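Long-range contacts in photosystem II stability/assembly factor HCF136, chloroplastic (Cyanidioschyzon merolae, PDB 5OJ3), which is probably essential for photosystem II biogenesis, being required to assemble an early intermediate that includes D2 and cytochrome b559: residues Asp122-Gln127 and Asn172-Gly177; Lys326-Thr331 and Ile352-Val357; Lys110-Pro115 and Gly427-Phe432. All blocks are in the same frame, centred on the assembly; numbering follows the deposited sequence.

Interaction 1 (Asp122-Gln127 and Asn172-Gly177); sequences DIDFSQ and NVSFSG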
# COMPACT_ATOMS: atom_id res chain seq x y z
N ASP A 122 -3.71 0.78 8.44
CA ASP A 122 -4.61 0.90 7.29
C ASP A 122 -5.98 1.38 7.75
O ASP A 122 -6.36 1.25 8.92
CB ASP A 122 -4.74 -0.42 6.53
CG ASP A 122 -5.27 -0.22 5.12
OD1 ASP A 122 -5.30 0.94 4.66
OD2 ASP A 122 -5.68 -1.22 4.48
N ILE A 123 -6.71 1.93 6.79
CA ILE A 123 -8.08 2.41 6.99
C ILE A 123 -8.84 2.18 5.69
O ILE A 123 -8.30 2.37 4.60
CB ILE A 123 -8.08 3.90 7.42
CG1 ILE A 123 -9.50 4.38 7.71
CG2 ILE A 123 -7.40 4.77 6.37
CD1 ILE A 123 -9.55 5.79 8.25
N ASP A 124 -10.09 1.75 5.81
CA ASP A 124 -10.94 1.56 4.64
C ASP A 124 -12.39 1.79 5.05
O ASP A 124 -12.74 1.73 6.23
CB ASP A 124 -10.76 0.16 4.03
CG ASP A 124 -11.36 0.05 2.63
OD1 ASP A 124 -11.61 1.10 2.01
OD2 ASP A 124 -11.56 -1.09 2.16
N PHE A 125 -13.23 2.06 4.05
CA PHE A 125 -14.61 2.47 4.29
C PHE A 125 -15.58 1.56 3.55
O PHE A 125 -15.33 1.16 2.41
CB PHE A 125 -14.83 3.93 3.86
CG PHE A 125 -14.31 4.93 4.85
CD1 PHE A 125 -15.11 5.36 5.90
CD2 PHE A 125 -13.03 5.44 4.74
CE1 PHE A 125 -14.64 6.27 6.82
CE2 PHE A 125 -12.55 6.36 5.66
CZ PHE A 125 -13.36 6.78 6.70
N SER A 126 -16.68 1.24 4.23
CA SER A 126 -17.76 0.46 3.63
C SER A 126 -18.33 1.16 2.39
O SER A 126 -18.42 2.39 2.34
CB SER A 126 -18.88 0.23 4.65
OG SER A 126 -20.12 0.00 4.00
N GLN A 127 -18.70 0.35 1.39
CA GLN A 127 -19.29 0.89 0.17
C GLN A 127 -20.76 1.22 0.33
O GLN A 127 -21.28 2.09 -0.38
CB GLN A 127 -19.11 -0.11 -0.98
CG GLN A 127 -17.86 0.09 -1.81
CD GLN A 127 -17.83 -0.83 -3.02
OE1 GLN A 127 -18.14 -2.01 -2.92
NE2 GLN A 127 -17.46 -0.28 -4.17
N ASN A 172 -3.84 -4.66 7.39
CA ASN A 172 -4.72 -3.91 6.50
C ASN A 172 -6.17 -4.35 6.69
O ASN A 172 -6.45 -5.38 7.30
CB ASN A 172 -4.30 -4.06 5.03
CG ASN A 172 -3.95 -5.48 4.66
OD1 ASN A 172 -2.93 -6.01 5.10
ND2 ASN A 172 -4.80 -6.11 3.86
N VAL A 173 -7.07 -3.54 6.14
CA VAL A 173 -8.50 -3.81 6.10
C VAL A 173 -9.00 -3.44 4.71
O VAL A 173 -8.46 -2.54 4.06
CB VAL A 173 -9.27 -3.04 7.20
CG1 VAL A 173 -9.24 -1.54 6.93
CG2 VAL A 173 -10.70 -3.54 7.33
N SER A 174 -10.02 -4.15 4.24
CA SER A 174 -10.48 -3.97 2.87
C SER A 174 -11.96 -4.31 2.76
O SER A 174 -12.40 -5.36 3.23
CB SER A 174 -9.67 -4.85 1.90
OG SER A 174 -10.15 -4.73 0.58
N PHE A 175 -12.72 -3.42 2.11
CA PHE A 175 -14.17 -3.53 2.00
C PHE A 175 -14.60 -3.83 0.56
O PHE A 175 -13.99 -3.37 -0.40
CB PHE A 175 -14.86 -2.24 2.45
CG PHE A 175 -15.34 -2.26 3.87
CD1 PHE A 175 -16.57 -2.82 4.20
CD2 PHE A 175 -14.58 -1.69 4.87
CE1 PHE A 175 -17.01 -2.83 5.50
CE2 PHE A 175 -15.02 -1.70 6.18
CZ PHE A 175 -16.24 -2.27 6.50
N SER A 176 -15.67 -4.61 0.44
CA SER A 176 -16.44 -4.73 -0.80
C SER A 176 -17.90 -4.84 -0.42
O SER A 176 -18.29 -5.79 0.28
CB SER A 176 -16.00 -5.94 -1.63
OG SER A 176 -16.82 -6.06 -2.78
N GLY A 177 -18.71 -3.89 -0.87
CA GLY A 177 -20.09 -3.83 -0.44
C GLY A 177 -20.17 -3.44 1.02
O GLY A 177 -19.92 -2.28 1.38

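Interaction 2 (Lys326-Thr331 and Ile352-Val357); sequences KGIWET and IAFDMV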
# COMPACT_ATOMS: atom_id res chain seq x y z
N LYS A 326 -1.84 5.15 -15.81
CA LYS A 326 -1.32 6.50 -15.57
C LYS A 326 0.13 6.51 -15.12
O LYS A 326 0.76 7.57 -15.13
CB LYS A 326 -2.20 7.23 -14.54
CG LYS A 326 -3.69 6.86 -14.64
CD LYS A 326 -4.55 7.44 -13.52
CE LYS A 326 -6.03 7.54 -13.94
NZ LYS A 326 -6.38 8.61 -14.91
N GLY A 327 0.67 5.35 -14.73
CA GLY A 327 2.10 5.21 -14.53
C GLY A 327 2.44 4.68 -13.15
O GLY A 327 1.58 4.39 -12.33
N ILE A 328 3.75 4.56 -12.92
CA ILE A 328 4.31 4.07 -11.67
C ILE A 328 5.13 5.18 -11.04
O ILE A 328 5.79 5.95 -11.75
CB ILE A 328 5.20 2.82 -11.89
CG1 ILE A 328 4.46 1.76 -12.70
CG2 ILE A 328 5.69 2.26 -10.57
CD1 ILE A 328 5.37 0.69 -13.26
N TRP A 329 5.08 5.28 -9.72
CA TRP A 329 6.00 6.12 -8.96
C TRP A 329 6.94 5.23 -8.16
O TRP A 329 6.59 4.11 -7.79
CB TRP A 329 5.25 7.07 -8.02
CG TRP A 329 4.43 6.38 -6.97
CD1 TRP A 329 3.10 6.08 -7.04
CD2 TRP A 329 4.88 5.91 -5.70
NE1 TRP A 329 2.70 5.45 -5.89
CE2 TRP A 329 3.77 5.33 -5.05
CE3 TRP A 329 6.12 5.91 -5.04
CZ2 TRP A 329 3.86 4.76 -3.78
CZ3 TRP A 329 6.20 5.34 -3.78
CH2 TRP A 329 5.08 4.78 -3.16
N GLU A 330 8.13 5.74 -7.89
CA GLU A 330 9.10 5.02 -7.09
C GLU A 330 9.79 6.00 -6.15
O GLU A 330 9.89 7.20 -6.43
CB GLU A 330 10.15 4.30 -7.95
CG GLU A 330 11.14 5.22 -8.65
CD GLU A 330 12.11 4.46 -9.52
OE1 GLU A 330 11.95 3.23 -9.66
OE2 GLU A 330 13.03 5.09 -10.08
N THR A 331 10.24 5.47 -5.02
CA THR A 331 11.00 6.24 -4.04
C THR A 331 12.37 5.61 -3.87
O THR A 331 12.47 4.42 -3.58
CB THR A 331 10.28 6.28 -2.69
OG1 THR A 331 9.21 7.23 -2.73
CG2 THR A 331 11.26 6.64 -1.59
N ILE A 352 11.74 -0.23 -18.01
CA ILE A 352 10.86 0.91 -17.75
C ILE A 352 11.68 2.11 -17.27
O ILE A 352 12.40 2.02 -16.27
CB ILE A 352 9.78 0.55 -16.73
CG1 ILE A 352 9.15 -0.81 -17.08
CG2 ILE A 352 8.72 1.64 -16.66
CD1 ILE A 352 7.93 -1.15 -16.25
N ALA A 353 11.57 3.22 -17.99
CA ALA A 353 12.36 4.42 -17.70
C ALA A 353 11.55 5.36 -16.81
O ALA A 353 10.43 5.75 -17.16
CB ALA A 353 12.76 5.12 -18.99
N PHE A 354 12.11 5.73 -15.66
CA PHE A 354 11.50 6.71 -14.77
C PHE A 354 12.12 8.08 -15.02
O PHE A 354 13.33 8.19 -15.24
CB PHE A 354 11.67 6.36 -13.29
CG PHE A 354 10.90 5.15 -12.85
CD1 PHE A 354 11.09 3.91 -13.44
CD2 PHE A 354 9.94 5.27 -11.86
CE1 PHE A 354 10.37 2.81 -13.02
CE2 PHE A 354 9.21 4.17 -11.44
CZ PHE A 354 9.43 2.94 -12.02
N ASP A 355 11.29 9.12 -14.97
CA ASP A 355 11.76 10.49 -15.06
C ASP A 355 12.00 11.00 -13.64
O ASP A 355 11.06 11.18 -12.87
CB ASP A 355 10.75 11.36 -15.80
CG ASP A 355 10.60 10.98 -17.26
OD1 ASP A 355 11.52 10.34 -17.80
OD2 ASP A 355 9.56 11.31 -17.85
N MET A 356 13.27 11.25 -13.31
CA MET A 356 13.62 11.65 -11.95
C MET A 356 13.26 13.10 -11.70
O MET A 356 13.31 13.95 -12.59
CB MET A 356 15.11 11.42 -11.68
CG MET A 356 15.56 9.98 -11.88
SD MET A 356 14.77 8.92 -10.65
CE MET A 356 14.85 7.33 -11.44
N VAL A 357 12.88 13.38 -10.45
CA VAL A 357 12.42 14.70 -10.04
C VAL A 357 13.19 15.10 -8.79
O VAL A 357 13.67 14.25 -8.03
CB VAL A 357 10.88 14.66 -9.80
CG1 VAL A 357 10.39 15.83 -8.96
CG2 VAL A 357 10.15 14.61 -11.13

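Interaction 3 (Lys110-Pro115 and Gly427-Phe432); sequences KQVPLP and GVLLKF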
# COMPACT_ATOMS: atom_id res chain seq x y z
N LYS A 110 -5.26 18.01 9.06
CA LYS A 110 -5.38 18.34 10.48
C LYS A 110 -5.65 17.04 11.24
O LYS A 110 -6.29 16.12 10.72
CB LYS A 110 -6.47 19.39 10.72
CG LYS A 110 -6.59 19.84 12.17
CD LYS A 110 -7.67 20.89 12.32
CE LYS A 110 -7.60 21.57 13.67
NZ LYS A 110 -7.19 22.99 13.49
N GLN A 111 -5.14 16.98 12.47
CA GLN A 111 -5.03 15.73 13.20
C GLN A 111 -6.32 15.36 13.93
O GLN A 111 -6.90 16.18 14.65
CB GLN A 111 -3.88 15.82 14.20
CG GLN A 111 -3.80 14.66 15.18
CD GLN A 111 -2.46 14.59 15.87
OE1 GLN A 111 -1.57 15.41 15.62
NE2 GLN A 111 -2.30 13.61 16.75
N VAL A 112 -6.78 14.13 13.71
CA VAL A 112 -7.85 13.54 14.50
C VAL A 112 -7.22 12.82 15.70
O VAL A 112 -6.48 11.84 15.49
CB VAL A 112 -8.69 12.56 13.67
CG1 VAL A 112 -9.97 12.20 14.41
CG2 VAL A 112 -8.99 13.13 12.30
N PRO A 113 -7.46 13.27 16.93
CA PRO A 113 -6.95 12.55 18.10
C PRO A 113 -7.72 11.27 18.38
O PRO A 113 -8.91 11.16 18.09
CB PRO A 113 -7.12 13.57 19.24
CG PRO A 113 -8.26 14.42 18.80
CD PRO A 113 -8.20 14.49 17.30
N LEU A 114 -7.01 10.30 18.93
CA LEU A 114 -7.55 8.98 19.23
C LEU A 114 -7.00 8.51 20.58
O LEU A 114 -5.99 9.05 21.07
CB LEU A 114 -7.15 7.96 18.15
CG LEU A 114 -7.41 8.14 16.66
CD1 LEU A 114 -6.09 8.39 15.99
CD2 LEU A 114 -8.10 6.94 16.03
N PRO A 115 -7.66 7.52 21.23
CA PRO A 115 -7.14 6.95 22.50
C PRO A 115 -6.27 5.71 22.30
O PRO A 115 -6.64 4.57 22.65
CB PRO A 115 -8.43 6.64 23.27
CG PRO A 115 -9.40 6.28 22.20
CD PRO A 115 -9.05 7.10 20.97
N GLY A 427 -0.05 6.77 17.13
CA GLY A 427 -1.46 7.07 17.01
C GLY A 427 -1.75 8.38 16.30
O GLY A 427 -2.75 9.02 16.60
N VAL A 428 -0.87 8.82 15.42
CA VAL A 428 -1.05 10.08 14.72
C VAL A 428 -1.87 9.82 13.46
O VAL A 428 -1.45 9.04 12.59
CB VAL A 428 0.30 10.74 14.39
CG1 VAL A 428 0.09 11.95 13.51
CG2 VAL A 428 1.02 11.13 15.67
N LEU A 429 -3.03 10.46 13.36
CA LEU A 429 -3.88 10.36 12.18
C LEU A 429 -4.33 11.74 11.76
O LEU A 429 -4.87 12.51 12.56
CB LEU A 429 -5.10 9.48 12.47
CG LEU A 429 -6.37 9.65 11.64
CD1 LEU A 429 -6.13 9.17 10.23
CD2 LEU A 429 -7.47 8.83 12.29
N LEU A 430 -4.12 12.05 10.48
CA LEU A 430 -4.46 13.34 9.90
C LEU A 430 -5.54 13.13 8.85
O LEU A 430 -5.47 12.19 8.06
CB LEU A 430 -3.25 14.03 9.26
CG LEU A 430 -1.97 14.38 10.03
CD1 LEU A 430 -1.23 13.17 10.53
CD2 LEU A 430 -1.06 15.18 9.12
N LYS A 431 -6.53 14.01 8.85
CA LYS A 431 -7.66 13.92 7.94
C LYS A 431 -7.58 15.06 6.94
O LYS A 431 -7.21 16.18 7.29
CB LYS A 431 -8.99 13.98 8.71
CG LYS A 431 -10.16 14.46 7.87
CD LYS A 431 -11.49 14.12 8.49
CE LYS A 431 -12.61 14.32 7.48
NZ LYS A 431 -12.50 15.65 6.82
N PHE A 432 -7.91 14.76 5.69
CA PHE A 432 -7.66 15.68 4.59
C PHE A 432 -8.79 16.69 4.50
O PHE A 432 -9.97 16.35 4.64
CB PHE A 432 -7.53 14.93 3.27
CG PHE A 432 -7.19 15.83 2.11
CD1 PHE A 432 -6.02 16.56 2.09
CD2 PHE A 432 -8.06 15.93 1.04
CE1 PHE A 432 -5.72 17.38 1.03
CE2 PHE A 432 -7.76 16.75 -0.03
CZ PHE A 432 -6.59 17.48 -0.04

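Interaction 1 (Asp122-Gln127 and Asn172-Gly177)
Asp-122 and Asp-124 face Val-173 and Phe-175 across two strands, 122-125 and 172-176, that run nearly parallel, 12° apart, with axes 5.6 Å from each other at closest approach. Along the strands the bridging bonds run from a main-chain N-H of 172-176 to an aspartate carboxylate. Asp-122 OD2 accepts Val-173 N at 3.2 Å from its anti side, 30° out of the carboxylate plane, while OD1 is held by a salt bridge to Lys-413. Two residues on, Asp-124 OD2 takes Phe-175 N at 2.6 Å, nearly along its own C-O axis. With CG anti to the backbone N (chi1 -166°), Asp-124 carries its carboxylate over to the facing strand, and its CB packs against Val-173 CG1 at 3.7 Å. The Phe-175 ring turns one face to Ser-126: CA lies 3.5 Å above the ring plane, toward the rim, and CB makes a CH-pi contact 4.0 Å from the centroid. Beyond the strand ends, two bonds join Gln-127 to Gly-177. Gln-127 N reaches Gly-177 O at 2.9 Å, and Gly-177 N returns to a lone pair of Gln-127 OE1 at 2.8 Å, in the plane of the amide carbonyl. Since strands 120-125 and 169-176 are edge strands of separate antiparallel sheets, each the first of its four in the chain, this is the contact between inner strands of adjacent blades of the seven-bladed beta-propeller.

Interaction 2 (Lys326-Thr331 and Ile352-Val357)
Glu-330 lies flat over Phe-354: carboxylate and ring planes differ by 9°, and OE1 stands over the ring centre. This stack is the tight part of the contact, with Glu-330 CD 3.3 Å from Phe-354 CD2. With chi1 at 71°, Glu-330 CG sits between the backbone N and the carbonyl carbon, and the extended chain beyond it runs across the ring. Ile-328 approaches the same ring obliquely, its CG2 4.1 Å from Phe-354 CZ, while farther along Ile-328 CD1 meets Ile-352 CD1 at 4.3 Å. Cutting Phe-354 back to alanine would probably leave the Glu-330 carboxylate without the face it lies on and open a gap beside Ile-328. The other side is looser: exposed Met-356 bends at chi2 to bring only its CE to Glu-330 OE2. No hydrogen bond crosses the contact. The strands 328-331 and 354-356 are not paired, as their 50° divergence and 8.5 Å closest axis approach attest. Strand 336-340 lies between them in the antiparallel sheet, and its Thr-340 touches both Ile-352 and Phe-354, while Ile-328 and Glu-330 lean on strand 314-319 on their other flank.

Interaction 3 (Lys110-Pro115 and Gly427-Phe432)
Lys-110 and Lys-431 form an antiparallel hydrogen-bonded pair. Lys-431 N gives Lys-110 O a nearly straight bond of 2.8 Å (175° at the hydrogen), and Lys-110 N returns a longer one of 3.2 Å to Lys-431 O. Gln-111 and Leu-430 follow as a non-hydrogen-bonded pair, after which Val-112 N reaches Leu-429 O at 2.8 Å. Two CA-H...O contacts supplement these bonds, from Leu-430 CA to Lys-110 O and from Gln-111 CA to Leu-429 O. The pairing joins the N-terminal strand 109-111 to strand 429-432 near the C terminus, within a sheet whose other strands, 420-424 and 409-414, also come from the end of the chain. A blade completed from both chain ends in this way is the "Velcro" closure of a beta-propeller, which fastens the ring shut. Apolar contacts flank the bridged residues and continue beyond them. Val-112 CG2 comes to CB of Lys-431, in the aliphatic part of that side chain, at 3.7 Å, and Val-112 CB lies 4.2 Å from Leu-429 CD2. Leu-114, its side chain set at about a right angle to that of Leu-429, brings CD1 within 3.8 Å of Leu-429 CB and also to Gly-427 O. Both leucines touch Leu-135 of strand 133-137 and thereby meet the next blade. Among the polar side chains, Gln-111, with CG anti to the backbone N (chi1 170°), lays CG 3.6 Å from Leu-429 O. The end of Lys-431 leads away from strand 109-111: its NZ makes a weak bond to Phe-432 O and a long, weak ion pair with Glu-150.

The chain enters through 110-115, whose partner 427-432 comes only near the C terminus, so interaction 3 closes a loop of 311 residues that spans most of the propeller and joins the first strand of the chain to the blade formed by 409-432. Within that span, interaction 1 shuts a loop of 44 residues by setting the first strands of two successive blades side by side. Interaction 2 follows later and bridges just 20 residues inside a single blade. Interactions 1 and 2 stand in series and do not cross; both are enclosed by interaction 3. They lie on opposite sides of the chain's centre, their own centres about 28 Å apart. Interactions 1 and 3 come nearer, about 5 Å between nearest atoms, and strand 120-125 follows strand 109-111 in the chain.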